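Local coordinates for protein alpha-rhamnosidase (Dictyoglomus thermophilum, PDB 6I60) that probably hydrolyses terminal non-reducing alpha-L-rhamnose residues of alpha-L-rhamnosides, with use in the selective derhamnosylation of natural flavonoids, at residues 213-218 against 373-378; 587-592 against 639-644; 766-771 against 781-786; 919-924 against 928-933. All blocks are in the same frame, centred on the assembly; numbering follows the deposited sequence.

The four contacts come along the chain in the order 1 to 4, with no overlap in sequence. Interaction 1 joins a loop in the range of the alpha-L-rhamnosidase N-terminal family to a strand in that of the concanavalin-like family, and lies across the chain's centre from the other three. Interactions 2 and 3 both belong to the helical six-hairpin glycosidase domain; their centres are 30 Å apart and their nearest atoms about 9 Å. Interaction 4 is a beta hairpin near the C-terminus, its centre 28 Å from that of interaction 3 and 52 Å from that of interaction 1. Interactions 2 and 3 thus pack helices of one domain, whereas 1 and 4 lie in beta modules before and after it in sequence, and no two of the four touch.

Interaction 1 (213-218 against 373-378); sequences DRVLDP and TGWIKI
With chi1 at 53°, Trp375 has its CG between the backbone N and the carbonyl carbon, and this rotamer sends the six-membered end of the indole toward the loop that carries Val215 and Leu216. On the other side, chi1 of -72° leaves Val215 CG2 as well as CB facing Trp375 CH2. Residues 213-218 fall in the range of the N-terminal rhamnosidase family and Trp375, on strand 375-380 just after the chain turns a corner at Gly374, in that of the concanavalin-like family, so the contact probably joins two modules. The backbones remain well apart, the nearest pair being Leu216 CA and Gly374 CA at 10.3 Å, and side chains alone bridge them. Val215 and Trp375 approach from opposite directions. Neither aliphatic group stacks on the indole; both meet its rim near the ring plane, and Val215 CB lies in the plane, 3.9 Å from Trp375 CH2. Val215 CG2 is as close to Trp375 CH2, also 3.9 Å. The indole also packs on Val458 of the adjoining strand 453-458 and Ile347 of strand 345-351 beyond it, and its NE1 makes a weak hydrogen bond to Glu428 OE2. The loop is tied to the same sheet through backbone bonding of Val215 with Ile345, while Leu216 also touches Met491. Beside the valine, the second apolar approach is Leu216 CG to Trp375 CZ3, at 4.2 Å.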
loop_
_atom_site.group_PDB
_atom_site.type_symbol
_atom_site.label_atom_id
_atom_site.label_comp_id
_atom_site.label_asym_id
_atom_site.label_seq_id
_atom_site.Cartn_x
_atom_site.Cartn_y
_atom_site.Cartn_z
ATOM N N ASP A 213 8.083 15.349 9.107
ATOM C CA ASP A 213 6.817 14.861 9.632
ATOM C C ASP A 213 6.661 13.358 9.446
ATOM O O ASP A 213 5.558 12.833 9.623
ATOM C CB ASP A 213 5.649 15.591 8.963
ATOM N N ARG A 214 7.737 12.663 9.093
ATOM C CA ARG A 214 7.714 11.237 8.820
ATOM C C ARG A 214 8.639 10.504 9.784
ATOM O O ARG A 214 9.450 11.107 10.491
ATOM C CB ARG A 214 8.123 10.955 7.369
ATOM C CG ARG A 214 7.720 12.048 6.396
ATOM C CD ARG A 214 8.733 12.186 5.272
ATOM N NE ARG A 214 8.257 13.072 4.214
ATOM C CZ ARG A 214 8.498 12.883 2.921
ATOM N NH1 ARG A 214 9.212 11.838 2.527
ATOM N NH2 ARG A 214 8.027 13.738 2.021
ATOM N N VAL A 215 8.500 9.177 9.804
ATOM C CA VAL A 215 9.333 8.298 10.615
ATOM C C VAL A 215 9.750 7.110 9.760
ATOM O O VAL A 215 9.145 6.815 8.728
ATOM C CB VAL A 215 8.612 7.813 11.893
ATOM C CG1 VAL A 215 8.481 8.949 12.895
ATOM C CG2 VAL A 215 7.244 7.242 11.551
ATOM N N LEU A 216 10.806 6.426 10.207
ATOM C CA LEU A 216 11.336 5.245 9.520
ATOM C C LEU A 216 11.610 5.536 8.045
ATOM O O LEU A 216 11.262 4.754 7.156
ATOM C CB LEU A 216 10.394 4.048 9.678
ATOM C CG LEU A 216 10.170 3.568 11.115
ATOM C CD1 LEU A 216 9.425 2.248 11.131
ATOM C CD2 LEU A 216 11.489 3.445 11.865
ATOM N N ASP A 217 12.235 6.683 7.787
ATOM C CA ASP A 217 12.681 7.252 6.524
ATOM C C ASP A 217 14.160 6.953 6.300
ATOM O O ASP A 217 14.952 6.995 7.249
ATOM C CB ASP A 217 12.460 8.765 6.510
ATOM C CG ASP A 217 12.150 9.300 5.125
ATOM O OD1 ASP A 217 11.184 8.815 4.499
ATOM O OD2 ASP A 217 12.875 10.206 4.662
ATOM N N PRO A 218 14.581 6.640 5.064
ATOM C CA PRO A 218 13.734 6.553 3.871
ATOM C C PRO A 218 13.042 5.203 3.718
ATOM O O PRO A 218 13.096 4.370 4.623
ATOM C CB PRO A 218 14.728 6.779 2.735
ATOM C CG PRO A 218 15.999 6.193 3.250
ATOM C CD PRO A 218 16.001 6.404 4.745
ATOM N N THR A 373 0.389 -1.680 14.613
ATOM C CA THR A 373 1.817 -1.636 14.341
ATOM C C THR A 373 2.396 -0.301 14.781
ATOM O O THR A 373 1.717 0.731 14.763
ATOM C CB THR A 373 2.120 -1.851 12.856
ATOM O OG1 THR A 373 1.272 -1.010 12.065
ATOM C CG2 THR A 373 1.878 -3.290 12.484
ATOM N N GLY A 374 3.670 -0.333 15.161
ATOM C CA GLY A 374 4.357 0.854 15.620
ATOM C C GLY A 374 5.099 0.634 16.921
ATOM O O GLY A 374 5.742 -0.402 17.113
ATOM N N TRP A 375 5.017 1.608 17.820
ATOM C CA TRP A 375 5.689 1.529 19.106
ATOM C C TRP A 375 4.812 2.219 20.143
ATOM O O TRP A 375 3.674 2.606 19.863
ATOM C CB TRP A 375 7.090 2.148 19.024
ATOM C CG TRP A 375 7.102 3.546 18.477
ATOM C CD1 TRP A 375 6.726 4.685 19.128
ATOM C CD2 TRP A 375 7.516 3.951 17.167
ATOM N NE1 TRP A 375 6.879 5.773 18.304
ATOM C CE2 TRP A 375 7.363 5.350 17.095
ATOM C CE3 TRP A 375 8.002 3.268 16.048
ATOM C CZ2 TRP A 375 7.677 6.077 15.950
ATOM C CZ3 TRP A 375 8.313 3.992 14.912
ATOM C CH2 TRP A 375 8.150 5.382 14.871
ATOM N N ILE A 376 5.347 2.377 21.352
ATOM C CA ILE A 376 4.639 3.052 22.428
ATOM C C ILE A 376 5.519 4.171 22.967
ATOM O O ILE A 376 6.733 4.202 22.754
ATOM C CB ILE A 376 4.233 2.088 23.564
ATOM C CG1 ILE A 376 5.468 1.588 24.312
ATOM C CG2 ILE A 376 3.427 0.916 23.021
ATOM C CD1 ILE A 376 5.246 1.447 25.794
ATOM N N LYS A 377 4.881 5.107 23.662
ATOM C CA LYS A 377 5.569 6.175 24.373
ATOM C C LYS A 377 5.288 6.021 25.858
ATOM O O LYS A 377 4.126 5.906 26.263
ATOM C CB LYS A 377 5.118 7.552 23.884
ATOM C CG LYS A 377 5.623 8.700 24.741
ATOM C CD LYS A 377 5.332 10.042 24.097
ATOM C CE LYS A 377 4.665 10.986 25.081
ATOM N NZ LYS A 377 3.184 10.915 24.996
ATOM N N ILE A 378 6.345 6.008 26.663
ATOM C CA ILE A 378 6.225 5.818 28.102
ATOM C C ILE A 378 6.553 7.128 28.804
ATOM O O ILE A 378 7.383 7.918 28.342
ATOM C CB ILE A 378 7.130 4.668 28.603
ATOM C CG1 ILE A 378 6.720 4.231 30.012
ATOM C CG2 ILE A 378 8.604 5.065 28.562
ATOM C CD1 ILE A 378 7.533 3.073 30.549
#

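Interaction 2 (587-592 against 639-644); sequences EGFKKY and ITLSKI
Two successive helices of the helical six-hairpin glycosidase domain, the (alpha/alpha)6-barrel module of this family, meet where Phe589 and Leu641 face each other. Segments 587-592 and 639-644 run closer to antiparallel than to parallel, with 147° between their N-to-C directions, and their axes approach to 10.9 Å. Leu641 reaches across from its helix. Its CG extends trans to the backbone N (chi1 -180°), which carries the branched end toward the facing helix, where the two methyls divide the work. Leu641 CD1 comes to 3.7 Å from Phe589 CB, at the root of the aromatic side chain. Leu641 CD2 lies 4.3 Å from Lys590 CA. One turn further on, Ile644 supplies its CD1 to Phe589 CE2 at 4.2 Å. The phenyl ring then continues toward helix 564-576, where Tyr565 meets it edge-to-face, and Lys590 leads its amine away to a salt bridge with Asp653. Within the second helix, Ser642 OG donates to Ile639 O at 2.9 Å. Ile639 O thus takes two donors, Lys643 N and Ser642 OG, from the same face, and the hydroxyl proton is used within its own helix. No hydrogen bond crosses between the two segments, so what holds them together here is apolar burial, with the nearby charge paired outside the interface.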
loop_
_atom_site.group_PDB
_atom_site.type_symbol
_atom_site.label_atom_id
_atom_site.label_comp_id
_atom_site.label_asym_id
_atom_site.label_seq_id
_atom_site.Cartn_x
_atom_site.Cartn_y
_atom_site.Cartn_z
ATOM N N GLU A 587 8.284 -3.568 -21.145
ATOM C CA GLU A 587 9.404 -4.450 -21.459
ATOM C C GLU A 587 9.654 -5.454 -20.340
ATOM O O GLU A 587 10.027 -6.602 -20.609
ATOM C CB GLU A 587 10.662 -3.626 -21.732
ATOM C CG GLU A 587 10.802 -3.181 -23.180
ATOM C CD GLU A 587 12.249 -2.977 -23.591
ATOM O OE1 GLU A 587 13.117 -2.879 -22.697
ATOM O OE2 GLU A 587 12.516 -2.917 -24.810
ATOM N N GLY A 588 9.454 -5.045 -19.085
ATOM C CA GLY A 588 9.563 -5.987 -17.986
ATOM C C GLY A 588 8.500 -7.066 -18.030
ATOM O O GLY A 588 8.758 -8.209 -17.643
ATOM N N PHE A 589 7.299 -6.724 -18.500
ATOM C CA PHE A 589 6.250 -7.727 -18.649
ATOM C C PHE A 589 6.616 -8.733 -19.732
ATOM O O PHE A 589 6.461 -9.946 -19.549
ATOM C CB PHE A 589 4.912 -7.061 -18.981
ATOM C CG PHE A 589 4.516 -5.959 -18.036
ATOM C CD1 PHE A 589 4.995 -5.921 -16.735
ATOM C CD2 PHE A 589 3.649 -4.962 -18.453
ATOM C CE1 PHE A 589 4.623 -4.908 -15.877
ATOM C CE2 PHE A 589 3.273 -3.948 -17.597
ATOM C CZ PHE A 589 3.760 -3.921 -16.310
ATOM N N LYS A 590 7.101 -8.239 -20.876
ATOM C CA LYS A 590 7.490 -9.126 -21.965
ATOM C C LYS A 590 8.641 -10.033 -21.558
ATOM O O LYS A 590 8.728 -11.175 -22.026
ATOM C CB LYS A 590 7.869 -8.306 -23.198
ATOM C CG LYS A 590 6.838 -8.331 -24.318
ATOM C CD LYS A 590 7.401 -7.734 -25.602
ATOM C CE LYS A 590 7.556 -8.792 -26.689
ATOM N NZ LYS A 590 8.041 -8.215 -27.979
ATOM N N LYS A 591 9.525 -9.550 -20.685
ATOM C CA LYS A 591 10.671 -10.353 -20.273
ATOM C C LYS A 591 10.268 -11.439 -19.283
ATOM O O LYS A 591 10.782 -12.561 -19.351
ATOM C CB LYS A 591 11.753 -9.456 -19.673
ATOM C CG LYS A 591 13.164 -9.985 -19.870
ATOM C CD LYS A 591 14.204 -8.947 -19.485
ATOM C CE LYS A 591 14.603 -8.091 -20.677
ATOM N NZ LYS A 591 15.920 -7.431 -20.461
ATOM N N TYR A 592 9.354 -11.131 -18.357
ATOM C CA TYR A 592 8.920 -12.146 -17.404
ATOM C C TYR A 592 8.087 -13.222 -18.087
ATOM O O TYR A 592 8.265 -14.416 -17.821
ATOM C CB TYR A 592 8.129 -11.518 -16.257
ATOM C CG TYR A 592 7.436 -12.560 -15.407
ATOM C CD1 TYR A 592 8.166 -13.396 -14.572
ATOM C CD2 TYR A 592 6.059 -12.732 -15.464
ATOM C CE1 TYR A 592 7.544 -14.362 -13.803
ATOM C CE2 TYR A 592 5.427 -13.696 -14.697
ATOM C CZ TYR A 592 6.176 -14.508 -13.869
ATOM O OH TYR A 592 5.554 -15.469 -13.104
ATOM N N ILE A 639 -2.686 -13.503 -20.996
ATOM C CA ILE A 639 -3.932 -12.891 -21.449
ATOM C C ILE A 639 -3.927 -11.392 -21.167
ATOM O O ILE A 639 -4.255 -10.580 -22.041
ATOM C CB ILE A 639 -5.141 -13.585 -20.795
ATOM C CG1 ILE A 639 -5.603 -14.757 -21.655
ATOM C CG2 ILE A 639 -6.296 -12.608 -20.612
ATOM C CD1 ILE A 639 -6.187 -14.331 -22.984
ATOM N N THR A 640 -3.551 -11.003 -19.945
ATOM C CA THR A 640 -3.550 -9.584 -19.604
ATOM C C THR A 640 -2.429 -8.834 -20.314
ATOM O O THR A 640 -2.557 -7.631 -20.567
ATOM C CB THR A 640 -3.439 -9.398 -18.089
ATOM O OG1 THR A 640 -2.117 -9.744 -17.661
ATOM C CG2 THR A 640 -4.454 -10.274 -17.361
ATOM N N LEU A 641 -1.330 -9.519 -20.642
ATOM C CA LEU A 641 -0.284 -8.884 -21.437
ATOM C C LEU A 641 -0.763 -8.616 -22.856
ATOM O O LEU A 641 -0.486 -7.551 -23.421
ATOM C CB LEU A 641 0.975 -9.746 -21.456
ATOM C CG LEU A 641 2.147 -9.171 -22.257
ATOM C CD1 LEU A 641 2.545 -7.806 -21.722
ATOM C CD2 LEU A 641 3.334 -10.117 -22.235
ATOM N N SER A 642 -1.483 -9.571 -23.450
ATOM C CA SER A 642 -2.081 -9.331 -24.758
ATOM C C SER A 642 -3.139 -8.239 -24.689
ATOM O O SER A 642 -3.374 -7.538 -25.681
ATOM C CB SER A 642 -2.681 -10.625 -25.309
ATOM O OG SER A 642 -4.038 -10.763 -24.929
ATOM N N LYS A 643 -3.784 -8.078 -23.531
ATOM C CA LYS A 643 -4.727 -6.979 -23.357
ATOM C C LYS A 643 -3.996 -5.648 -23.235
ATOM O O LYS A 643 -4.487 -4.616 -23.712
ATOM C CB LYS A 643 -5.605 -7.228 -22.130
ATOM C CG LYS A 643 -7.071 -6.878 -22.333
ATOM C CD LYS A 643 -7.986 -7.855 -21.608
ATOM C CE LYS A 643 -9.447 -7.607 -21.961
ATOM N NZ LYS A 643 -10.352 -8.640 -21.380
ATOM N N ILE A 644 -2.821 -5.652 -22.601
ATOM C CA ILE A 644 -2.016 -4.439 -22.507
ATOM C C ILE A 644 -1.408 -4.096 -23.863
ATOM O O ILE A 644 -1.308 -2.921 -24.237
ATOM C CB ILE A 644 -0.935 -4.603 -21.421
ATOM C CG1 ILE A 644 -1.574 -4.628 -20.029
ATOM C CG2 ILE A 644 0.104 -3.493 -21.511
ATOM C CD1 ILE A 644 -0.609 -4.980 -18.916
#

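Interaction 3 (766-771 against 781-786); sequences YIFDVL and YKIVNQ
Asn785 N donates to Tyr781 O at 3.0 Å, a backbone bond at the end of the helix that offers Ile783 and Val784 to Phe768. No hydrogen bond passes between the segments; the join is apolar. Phe768 has CG anti to its carbonyl carbon (chi1 -66°), which carries the ring across to the next helix, where Phe768 CE1 lies 3.6 Å from Val784 CG2 and 3.9 Å from Ile783 CG2. Helices 761-773 and 777-784 are consecutive helices of the six-hairpin glycosidase domain, joined by a short turn. The side chains of Phe768 and Val784 run roughly perpendicular to each other, as do those of Leu771 and Ile783. Replacing Phe768 by an alanine would probably open a gap facing the CG2 methyls of Ile783 and Val784 and take from Trp829 a ring that it now meets. One turn along helix 761-773, Leu771 CD1 touches Ile783 CD1 at 4.0 Å, and both side chains also rest on Ile749 of helix 738-750.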
loop_
_atom_site.group_PDB
_atom_site.type_symbol
_atom_site.label_atom_id
_atom_site.label_comp_id
_atom_site.label_asym_id
_atom_site.label_seq_id
_atom_site.Cartn_x
_atom_site.Cartn_y
_atom_site.Cartn_z
ATOM N N TYR A 766 -10.611 -15.771 -5.667
ATOM C CA TYR A 766 -11.453 -15.946 -6.843
ATOM C C TYR A 766 -12.771 -16.656 -6.570
ATOM O O TYR A 766 -13.680 -16.561 -7.400
ATOM C CB TYR A 766 -10.701 -16.733 -7.929
ATOM C CG TYR A 766 -9.365 -16.146 -8.327
ATOM C CD1 TYR A 766 -9.290 -14.966 -9.058
ATOM C CD2 TYR A 766 -8.177 -16.778 -7.982
ATOM C CE1 TYR A 766 -8.070 -14.430 -9.429
ATOM C CE2 TYR A 766 -6.951 -16.250 -8.349
ATOM C CZ TYR A 766 -6.903 -15.076 -9.071
ATOM O OH TYR A 766 -5.686 -14.546 -9.437
ATOM N N ILE A 767 -12.901 -17.358 -5.442
ATOM C CA ILE A 767 -14.059 -18.224 -5.243
ATOM C C ILE A 767 -15.338 -17.406 -5.093
ATOM O O ILE A 767 -16.395 -17.789 -5.608
ATOM C CB ILE A 767 -13.834 -19.155 -4.036
ATOM C CG1 ILE A 767 -15.053 -20.055 -3.823
ATOM C CG2 ILE A 767 -13.527 -18.352 -2.783
ATOM C CD1 ILE A 767 -14.710 -21.433 -3.304
ATOM N N PHE A 768 -15.271 -16.266 -4.400
ATOM C CA PHE A 768 -16.479 -15.476 -4.183
ATOM C C PHE A 768 -16.981 -14.862 -5.483
ATOM O O PHE A 768 -18.193 -14.793 -5.715
ATOM C CB PHE A 768 -16.219 -14.391 -3.140
ATOM C CG PHE A 768 -15.933 -14.927 -1.772
ATOM C CD1 PHE A 768 -16.963 -15.339 -0.948
ATOM C CD2 PHE A 768 -14.631 -15.028 -1.313
ATOM C CE1 PHE A 768 -16.703 -15.839 0.313
ATOM C CE2 PHE A 768 -14.364 -15.525 -0.054
ATOM C CZ PHE A 768 -15.401 -15.932 0.760
ATOM N N ASP A 769 -16.063 -14.412 -6.342
ATOM C CA ASP A 769 -16.466 -13.841 -7.622
ATOM C C ASP A 769 -16.984 -14.908 -8.580
ATOM O O ASP A 769 -17.852 -14.621 -9.412
ATOM C CB ASP A 769 -15.296 -13.085 -8.251
ATOM C CG ASP A 769 -14.992 -11.782 -7.534
ATOM O OD1 ASP A 769 -15.944 -11.037 -7.219
ATOM O OD2 ASP A 769 -13.799 -11.500 -7.288
ATOM N N VAL A 770 -16.472 -16.137 -8.482
ATOM C CA VAL A 770 -16.923 -17.201 -9.374
ATOM C C VAL A 770 -18.383 -17.544 -9.097
ATOM O O VAL A 770 -19.203 -17.626 -10.020
ATOM C CB VAL A 770 -16.015 -18.439 -9.243
ATOM C CG1 VAL A 770 -16.743 -19.686 -9.723
ATOM C CG2 VAL A 770 -14.728 -18.242 -10.031
ATOM N N LEU A 771 -18.733 -17.744 -7.823
ATOM C CA LEU A 771 -20.121 -18.044 -7.483
ATOM C C LEU A 771 -21.042 -16.872 -7.795
ATOM O O LEU A 771 -22.192 -17.079 -8.198
ATOM C CB LEU A 771 -20.239 -18.429 -6.007
ATOM C CG LEU A 771 -19.154 -19.335 -5.423
ATOM C CD1 LEU A 771 -19.197 -19.312 -3.902
ATOM C CD2 LEU A 771 -19.289 -20.755 -5.946
ATOM N N TYR A 781 -22.560 -15.697 0.191
ATOM C CA TYR A 781 -22.928 -14.995 1.415
ATOM C C TYR A 781 -22.988 -15.949 2.602
ATOM O O TYR A 781 -22.576 -15.593 3.713
ATOM C CB TYR A 781 -24.267 -14.283 1.230
ATOM C CG TYR A 781 -24.735 -13.530 2.453
ATOM C CD1 TYR A 781 -24.258 -12.257 2.731
ATOM C CD2 TYR A 781 -25.654 -14.092 3.331
ATOM C CE1 TYR A 781 -24.682 -11.564 3.849
ATOM C CE2 TYR A 781 -26.082 -13.408 4.453
ATOM C CZ TYR A 781 -25.594 -12.143 4.706
ATOM O OH TYR A 781 -26.015 -11.452 5.820
ATOM N N LYS A 782 -23.501 -17.165 2.390
ATOM C CA LYS A 782 -23.565 -18.138 3.475
ATOM C C LYS A 782 -22.176 -18.583 3.910
ATOM O O LYS A 782 -21.984 -18.967 5.069
ATOM C CB LYS A 782 -24.404 -19.344 3.055
ATOM C CG LYS A 782 -25.904 -19.147 3.232
ATOM C CD LYS A 782 -26.631 -20.476 3.381
ATOM C CE LYS A 782 -26.294 -21.146 4.703
ATOM N NZ LYS A 782 -27.480 -21.816 5.308
ATOM N N ILE A 783 -21.202 -18.542 2.999
ATOM C CA ILE A 783 -19.825 -18.848 3.371
ATOM C C ILE A 783 -19.264 -17.752 4.267
ATOM O O ILE A 783 -18.608 -18.032 5.278
ATOM C CB ILE A 783 -18.969 -19.046 2.107
ATOM C CG1 ILE A 783 -19.327 -20.363 1.419
ATOM C CG2 ILE A 783 -17.488 -19.009 2.445
ATOM C CD1 ILE A 783 -19.025 -20.379 -0.065
ATOM N N VAL A 784 -19.527 -16.490 3.922
ATOM C CA VAL A 784 -18.991 -15.371 4.688
ATOM C C VAL A 784 -19.623 -15.314 6.075
ATOM O O VAL A 784 -18.940 -15.053 7.072
ATOM C CB VAL A 784 -19.194 -14.058 3.908
ATOM C CG1 VAL A 784 -19.309 -12.874 4.851
ATOM C CG2 VAL A 784 -18.055 -13.847 2.922
ATOM N N ASN A 785 -20.928 -15.581 6.163
ATOM C CA ASN A 785 -21.660 -15.492 7.423
ATOM C C ASN A 785 -21.325 -16.619 8.397
ATOM O O ASN A 785 -21.923 -16.671 9.478
ATOM C CB ASN A 785 -23.167 -15.479 7.144
ATOM C CG ASN A 785 -23.959 -14.744 8.217
ATOM O OD1 ASN A 785 -24.987 -14.132 7.929
ATOM N ND2 ASN A 785 -23.488 -14.809 9.458
ATOM N N GLN A 786 -20.398 -17.510 8.061
ATOM C CA GLN A 786 -20.047 -18.604 8.955
ATOM C C GLN A 786 -19.208 -18.098 10.123
ATOM O O GLN A 786 -18.325 -17.252 9.956
ATOM C CB GLN A 786 -19.290 -19.692 8.196
ATOM C CG GLN A 786 -20.180 -20.551 7.315
ATOM C CD GLN A 786 -21.415 -21.055 8.041
ATOM O OE1 GLN A 786 -22.535 -20.636 7.747
ATOM N NE2 GLN A 786 -21.215 -21.963 8.992
#

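Interaction 4 (919-924 against 928-933); sequences GDLEEN and IVIRVG
Glu922 can be followed from root to tip across to Val929 and Arg931. Glu922 CB lies 3.7 Å from Val929 CB; CG is anti to the carbonyl carbon, and the extended chain beyond it delivers the carboxylate to the guanidinium. There Glu922 OE1 accepts from Arg931 NE at 2.9 Å and Glu922 OE2 from Arg931 NH2 at 2.8 Å, a side-on, two-nitrogen salt bridge. Both bonds are nearly straight (174° and 172°) and use the syn sides of the oxygens, with the carboxylate and guanidinium planes 21° apart. Val929 CG1 sits against one face of the Arg931 guanidinium, 3.6 Å above the plane and offset toward the rim. In the backbone, Val929 N donates to Glu922 O at 2.8 Å, but Glu922 N and Val929 O are linked through a water that takes the first bond and gives the second. Glu923 turns to the other face, Glu923 CB 3.7 Å from Ile928 CD1 and its carboxylate held by Tyr915 and Lys900. This antiparallel hairpin forms one margin of a sheet: the short, weakly bonded strand 922-923 is outermost, strand 927-932 bonds on to strand 893-899, whose Glu895 also pairs with Arg931, and Ile930 packs on Phe939 of strand 935-941, in another sheet.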
loop_
_atom_site.group_PDB
_atom_site.type_symbol
_atom_site.label_atom_id
_atom_site.label_comp_id
_atom_site.label_asym_id
_atom_site.label_seq_id
_atom_site.Cartn_x
_atom_site.Cartn_y
_atom_site.Cartn_z
ATOM N N GLY A 919 -40.264 -3.495 -21.665
ATOM C CA GLY A 919 -39.823 -2.713 -22.802
ATOM C C GLY A 919 -39.566 -1.255 -22.496
ATOM O O GLY A 919 -38.961 -0.564 -23.326
ATOM N N ASP A 920 -40.007 -0.759 -21.336
ATOM C CA ASP A 920 -39.719 0.623 -20.965
ATOM C C ASP A 920 -38.227 0.850 -20.753
ATOM O O ASP A 920 -37.724 1.945 -21.026
ATOM C CB ASP A 920 -40.495 1.002 -19.705
ATOM C CG ASP A 920 -41.939 1.361 -19.995
ATOM O OD1 ASP A 920 -42.838 0.643 -19.509
ATOM O OD2 ASP A 920 -42.175 2.361 -20.707
ATOM N N LEU A 921 -37.512 -0.163 -20.268
ATOM C CA LEU A 921 -36.071 -0.088 -20.078
ATOM C C LEU A 921 -35.457 -1.428 -20.462
ATOM O O LEU A 921 -36.160 -2.418 -20.683
ATOM C CB LEU A 921 -35.710 0.279 -18.633
ATOM C CG LEU A 921 -36.043 1.698 -18.168
ATOM C CD1 LEU A 921 -36.292 1.729 -16.668
ATOM C CD2 LEU A 921 -34.926 2.654 -18.546
ATOM N N GLU A 922 -34.129 -1.452 -20.544
ATOM C CA GLU A 922 -33.425 -2.689 -20.846
ATOM C C GLU A 922 -33.519 -3.663 -19.675
ATOM O O GLU A 922 -33.621 -3.265 -18.512
ATOM C CB GLU A 922 -31.956 -2.408 -21.162
ATOM C CG GLU A 922 -31.733 -1.465 -22.332
ATOM C CD GLU A 922 -30.276 -1.071 -22.486
ATOM O OE1 GLU A 922 -29.982 0.144 -22.473
ATOM O OE2 GLU A 922 -29.424 -1.976 -22.615
ATOM N N GLU A 923 -33.482 -4.956 -19.995
ATOM C CA GLU A 923 -33.504 -5.995 -18.974
ATOM C C GLU A 923 -32.966 -7.283 -19.577
ATOM O O GLU A 923 -33.008 -7.487 -20.792
ATOM C CB GLU A 923 -34.914 -6.204 -18.409
ATOM C CG GLU A 923 -35.936 -6.693 -19.420
ATOM C CD GLU A 923 -37.361 -6.493 -18.943
ATOM O OE1 GLU A 923 -38.031 -5.563 -19.441
ATOM O OE2 GLU A 923 -37.809 -7.264 -18.068
ATOM N N ASN A 924 -32.457 -8.152 -18.708
ATOM C CA ASN A 924 -31.852 -9.412 -19.120
ATOM C C ASN A 924 -32.395 -10.564 -18.291
ATOM O O ASN A 924 -31.662 -11.479 -17.906
ATOM C CB ASN A 924 -30.329 -9.345 -19.019
ATOM C CG ASN A 924 -29.848 -9.074 -17.606
ATOM O OD1 ASN A 924 -30.631 -8.710 -16.726
ATOM N ND2 ASN A 924 -28.552 -9.253 -17.380
ATOM N N ILE A 928 -32.751 -4.980 -14.225
ATOM C CA ILE A 928 -33.282 -3.871 -15.010
ATOM C C ILE A 928 -32.144 -2.878 -15.202
ATOM O O ILE A 928 -31.579 -2.375 -14.222
ATOM C CB ILE A 928 -34.493 -3.207 -14.334
ATOM C CG1 ILE A 928 -35.760 -4.028 -14.590
ATOM C CG2 ILE A 928 -34.676 -1.780 -14.833
ATOM C CD1 ILE A 928 -36.379 -3.797 -15.957
ATOM N N VAL A 929 -31.803 -2.605 -16.456
ATOM C CA VAL A 929 -30.624 -1.814 -16.788
ATOM C C VAL A 929 -31.024 -0.358 -16.976
ATOM O O VAL A 929 -31.934 -0.045 -17.753
ATOM C CB VAL A 929 -29.933 -2.362 -18.046
ATOM C CG1 VAL A 929 -28.690 -1.547 -18.363
ATOM C CG2 VAL A 929 -29.585 -3.830 -17.859
ATOM N N ILE A 930 -30.339 0.534 -16.263
ATOM C CA ILE A 930 -30.528 1.974 -16.382
ATOM C C ILE A 930 -29.166 2.606 -16.627
ATOM O O ILE A 930 -28.201 2.306 -15.914
ATOM C CB ILE A 930 -31.186 2.576 -15.124
ATOM C CG1 ILE A 930 -32.516 1.880 -14.827
ATOM C CG2 ILE A 930 -31.396 4.071 -15.293
ATOM C CD1 ILE A 930 -32.983 2.042 -13.396
ATOM N N ARG A 931 -29.085 3.468 -17.636
ATOM C CA ARG A 931 -27.850 4.153 -17.997
ATOM C C ARG A 931 -28.003 5.632 -17.679
ATOM O O ARG A 931 -28.921 6.286 -18.186
ATOM C CB ARG A 931 -27.522 3.946 -19.477
ATOM C CG ARG A 931 -26.951 2.577 -19.789
ATOM C CD ARG A 931 -27.056 2.253 -21.269
ATOM N NE ARG A 931 -27.351 0.841 -21.498
ATOM C CZ ARG A 931 -26.462 -0.140 -21.376
ATOM N NH1 ARG A 931 -25.211 0.132 -21.024
ATOM N NH2 ARG A 931 -26.823 -1.395 -21.606
ATOM N N VAL A 932 -27.110 6.154 -16.839
ATOM C CA VAL A 932 -27.144 7.545 -16.411
ATOM C C VAL A 932 -25.760 8.155 -16.596
ATOM O O VAL A 932 -24.773 7.459 -16.839
ATOM C CB VAL A 932 -27.612 7.701 -14.946
ATOM C CG1 VAL A 932 -28.970 7.044 -14.739
ATOM C CG2 VAL A 932 -26.576 7.123 -13.985
ATOM N N GLY A 933 -25.703 9.480 -16.479
ATOM C CA GLY A 933 -24.442 10.194 -16.510
ATOM C C GLY A 933 -24.048 10.701 -15.140
ATOM O O GLY A 933 -24.351 10.062 -14.129
HETATM O O HOH W 1 -32.855 0.905 -20.383
#